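Local coordinates for protein aspartate-semialdehyde dehydrogenase (Candida albicans, PDB 3HSK) that catalyses the NADPH-dependent reductive dephosphorylation of 4-phospho-L-aspartate to its semialdehyde, the second step toward methionine and threonine, at residues Cys300-Leu305 against Ala372-Ala377. Residues are numbered along the deposited sequence; the frame is centred on the assembly and turned at random.
Sequences CAASKL and AEILKA
Ala302 and Leu305, three residues apart, meet Ile374 on the last turns of helix 364-376. Ahead of them in the chain, Cys300 is the N-cap residue of the short helix 301-304, and its side chain folds back over the first turn. Cys300 SG accepts a weak hydrogen bond from Ser303 N at 3.6 Å, bent to 142° at the hydrogen. Ala302 turns its methyl toward the longer helix, and Ala302 CB rests 4.2 Å from Ile374 CD1, the far end of the isoleucine's longer branch. Beyond Ser303 and Lys304, which face elsewhere, comes Leu305, whose CB also points across; Leu305 CD1 lies 4.2 Å from Ile374 CG2.

Ile374 thus gives one branch to each partner. CG2 stands anti to the backbone N while CG1 is anti to the carbonyl carbon (chi1 -60°), which parts the two branches, and the extended chi2 (161°) carries CD1 out to Ala302 CB. The nearest backbone pairs are Ala302 CA with Ile374 CA, at 6.7 Å, and Leu305 CA with Ala377 CA, at 7.3 Å. Ala377 also points its CB toward segment 300-305 and is partly covered by it. Next to Ile374, Glu373 OE2 is hydrogen-bonded to His42 NE2 and Glu373 OE1 to Ser309 N, while Leu375 packs on strand 165-169 of the parallel sheet.

The contact therefore joins a short helix of the dimerisation domain to the C-terminal helix, away from the NADP pocket. It buries 146 Å², with Leu305 at its solvent-exposed side. Made of methyl groups at van der Waals distance, it is apolar and non-directional, relying on shape and exclusion of water rather than on directed bonds, and the burial of Ala302 and Ile374 favours it.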
ATOM      1  N   CYS A 300       6.926  18.736 -19.395  1.00 47.34           N
ATOM      2  CA  CYS A 300       5.589  18.532 -19.954  1.00 47.22           C
ATOM      3  C   CYS A 300       5.303  19.516 -21.082  1.00 47.25           C
ATOM      4  O   CYS A 300       5.884  20.599 -21.126  1.00 47.10           O
ATOM      5  CB  CYS A 300       4.518  18.631 -18.853  1.00 47.12           C
ATOM      6  SG  CYS A 300       4.416  20.230 -18.001  1.00 46.30           S
ATOM      7  N   ALA A 301       4.413  19.126 -21.991  1.00 47.60           N
ATOM      8  CA  ALA A 301       4.030  19.965 -23.127  1.00 48.05           C
ATOM      9  C   ALA A 301       3.533  21.345 -22.702  1.00 48.53           C
ATOM     10  O   ALA A 301       3.777  22.332 -23.400  1.00 48.87           O
ATOM     11  CB  ALA A 301       2.984  19.267 -23.983  1.00 47.98           C
ATOM     12  N   ALA A 302       2.854  21.403 -21.555  1.00 48.90           N
ATOM     13  CA  ALA A 302       2.275  22.643 -21.024  1.00 49.29           C
ATOM     14  C   ALA A 302       3.338  23.660 -20.586  1.00 49.62           C
ATOM     15  O   ALA A 302       3.127  24.871 -20.675  1.00 49.50           O
ATOM     16  CB  ALA A 302       1.326  22.333 -19.875  1.00 49.11           C
ATOM     17  N   SER A 303       4.474  23.161 -20.109  1.00 50.09           N
ATOM     18  CA  SER A 303       5.612  24.015 -19.788  1.00 50.66           C
ATOM     19  C   SER A 303       6.187  24.621 -21.071  1.00 51.04           C
ATOM     20  O   SER A 303       6.496  25.809 -21.122  1.00 50.94           O
ATOM     21  CB  SER A 303       6.682  23.222 -19.037  1.00 50.39           C
ATOM     22  OG  SER A 303       7.745  24.064 -18.622  1.00 50.45           O
ATOM     23  N   LYS A 304       6.298  23.795 -22.111  1.00 51.80           N
ATOM     24  CA  LYS A 304       6.817  24.224 -23.410  1.00 52.53           C
ATOM     25  C   LYS A 304       5.912  25.252 -24.091  1.00 52.87           C
ATOM     26  O   LYS A 304       6.399  26.118 -24.817  1.00 53.31           O
ATOM     27  CB  LYS A 304       7.054  23.013 -24.321  1.00 52.54           C
ATOM     28  CG  LYS A 304       8.216  22.124 -23.871  1.00 53.08           C
ATOM     29  CD  LYS A 304       8.224  20.790 -24.603  1.00 54.15           C
ATOM     30  CE  LYS A 304       9.321  19.874 -24.071  1.00 55.46           C
ATOM     31  NZ  LYS A 304       9.096  18.448 -24.474  1.00 56.43           N
ATOM     32  N   LEU A 305       4.603  25.155 -23.852  1.00 53.20           N
ATOM     33  CA  LEU A 305       3.640  26.145 -24.340  1.00 53.51           C
ATOM     34  C   LEU A 305       3.750  27.463 -23.579  1.00 53.72           C
ATOM     35  O   LEU A 305       3.157  28.465 -23.982  1.00 53.86           O
ATOM     36  CB  LEU A 305       2.201  25.619 -24.249  1.00 53.47           C
ATOM     37  CG  LEU A 305       1.658  24.578 -25.239  1.00 53.92           C
ATOM     38  CD1 LEU A 305       0.236  24.177 -24.843  1.00 53.95           C
ATOM     39  CD2 LEU A 305       1.678  25.078 -26.683  1.00 54.76           C
ATOM     40  N   ALA A 372      -7.217  25.464 -18.369  1.00 45.15           N
ATOM     41  CA  ALA A 372      -7.694  26.766 -18.841  1.00 45.75           C
ATOM     42  C   ALA A 372      -6.577  27.590 -19.486  1.00 46.23           C
ATOM     43  O   ALA A 372      -6.825  28.318 -20.445  1.00 46.31           O
ATOM     44  CB  ALA A 372      -8.343  27.545 -17.707  1.00 45.62           C
ATOM     45  N   GLU A 373      -5.361  27.473 -18.950  1.00 46.70           N
ATOM     46  CA  GLU A 373      -4.176  28.104 -19.540  1.00 47.57           C
ATOM     47  C   GLU A 373      -3.842  27.482 -20.898  1.00 47.99           C
ATOM     48  O   GLU A 373      -3.532  28.191 -21.853  1.00 47.90           O
ATOM     49  CB  GLU A 373      -2.974  27.978 -18.608  1.00 47.52           C
ATOM     50  CG  GLU A 373      -2.965  28.954 -17.447  1.00 47.64           C
ATOM     51  CD  GLU A 373      -1.968  28.565 -16.371  1.00 47.88           C
ATOM     52  OE1 GLU A 373      -1.135  27.666 -16.616  1.00 48.99           O
ATOM     53  OE2 GLU A 373      -2.014  29.155 -15.273  1.00 47.54           O
ATOM     54  N   ILE A 374      -3.914  26.155 -20.973  1.00 48.66           N
ATOM     55  CA  ILE A 374      -3.735  25.450 -22.235  1.00 49.60           C
ATOM     56  C   ILE A 374      -4.808  25.893 -23.236  1.00 50.26           C
ATOM     57  O   ILE A 374      -4.507  26.104 -24.403  1.00 50.18           O
ATOM     58  CB  ILE A 374      -3.751  23.911 -22.060  1.00 49.53           C
ATOM     59  CG1 ILE A 374      -2.619  23.464 -21.126  1.00 49.30           C
ATOM     60  CG2 ILE A 374      -3.629  23.204 -23.425  1.00 49.54           C
ATOM     61  CD1 ILE A 374      -2.810  22.070 -20.536  1.00 48.13           C
ATOM     62  N   LEU A 375      -6.049  26.042 -22.771  1.00 50.95           N
ATOM     63  CA  LEU A 375      -7.129  26.557 -23.616  1.00 51.81           C
ATOM     64  C   LEU A 375      -6.880  28.005 -24.038  1.00 52.44           C
ATOM     65  O   LEU A 375      -7.191  28.383 -25.169  1.00 52.42           O
ATOM     66  CB  LEU A 375      -8.487  26.438 -22.915  1.00 51.70           C
ATOM     67  CG  LEU A 375      -9.068  25.042 -22.647  1.00 51.82           C
ATOM     68  CD1 LEU A 375     -10.248  25.133 -21.680  1.00 51.95           C
ATOM     69  CD2 LEU A 375      -9.476  24.321 -23.939  1.00 51.54           C
ATOM     70  N   LYS A 376      -6.317  28.800 -23.126  1.00 53.52           N
ATOM     71  CA  LYS A 376      -5.978  30.211 -23.383  1.00 54.60           C
ATOM     72  C   LYS A 376      -4.925  30.328 -24.486  1.00 55.08           C
ATOM     73  O   LYS A 376      -5.158  30.983 -25.506  1.00 55.17           O
ATOM     74  CB  LYS A 376      -5.525  30.902 -22.087  1.00 54.66           C
ATOM     75  CG  LYS A 376      -4.690  32.167 -22.260  1.00 55.61           C
ATOM     76  CD  LYS A 376      -5.538  33.403 -22.473  1.00 56.94           C
ATOM     77  CE  LYS A 376      -4.657  34.626 -22.716  1.00 58.14           C
ATOM     78  NZ  LYS A 376      -5.458  35.834 -23.076  1.00 59.21           N
ATOM     79  N   ALA A 377      -3.772  29.694 -24.274  1.00 55.79           N
ATOM     80  CA  ALA A 377      -2.837  29.416 -25.362  1.00 56.60           C
ATOM     81  C   ALA A 377      -3.591  28.476 -26.291  1.00 57.10           C
ATOM     82  O   ALA A 377      -4.513  27.792 -25.851  1.00 57.55           O
ATOM     83  CB  ALA A 377      -1.583  28.747 -24.825  1.00 56.59           C
TER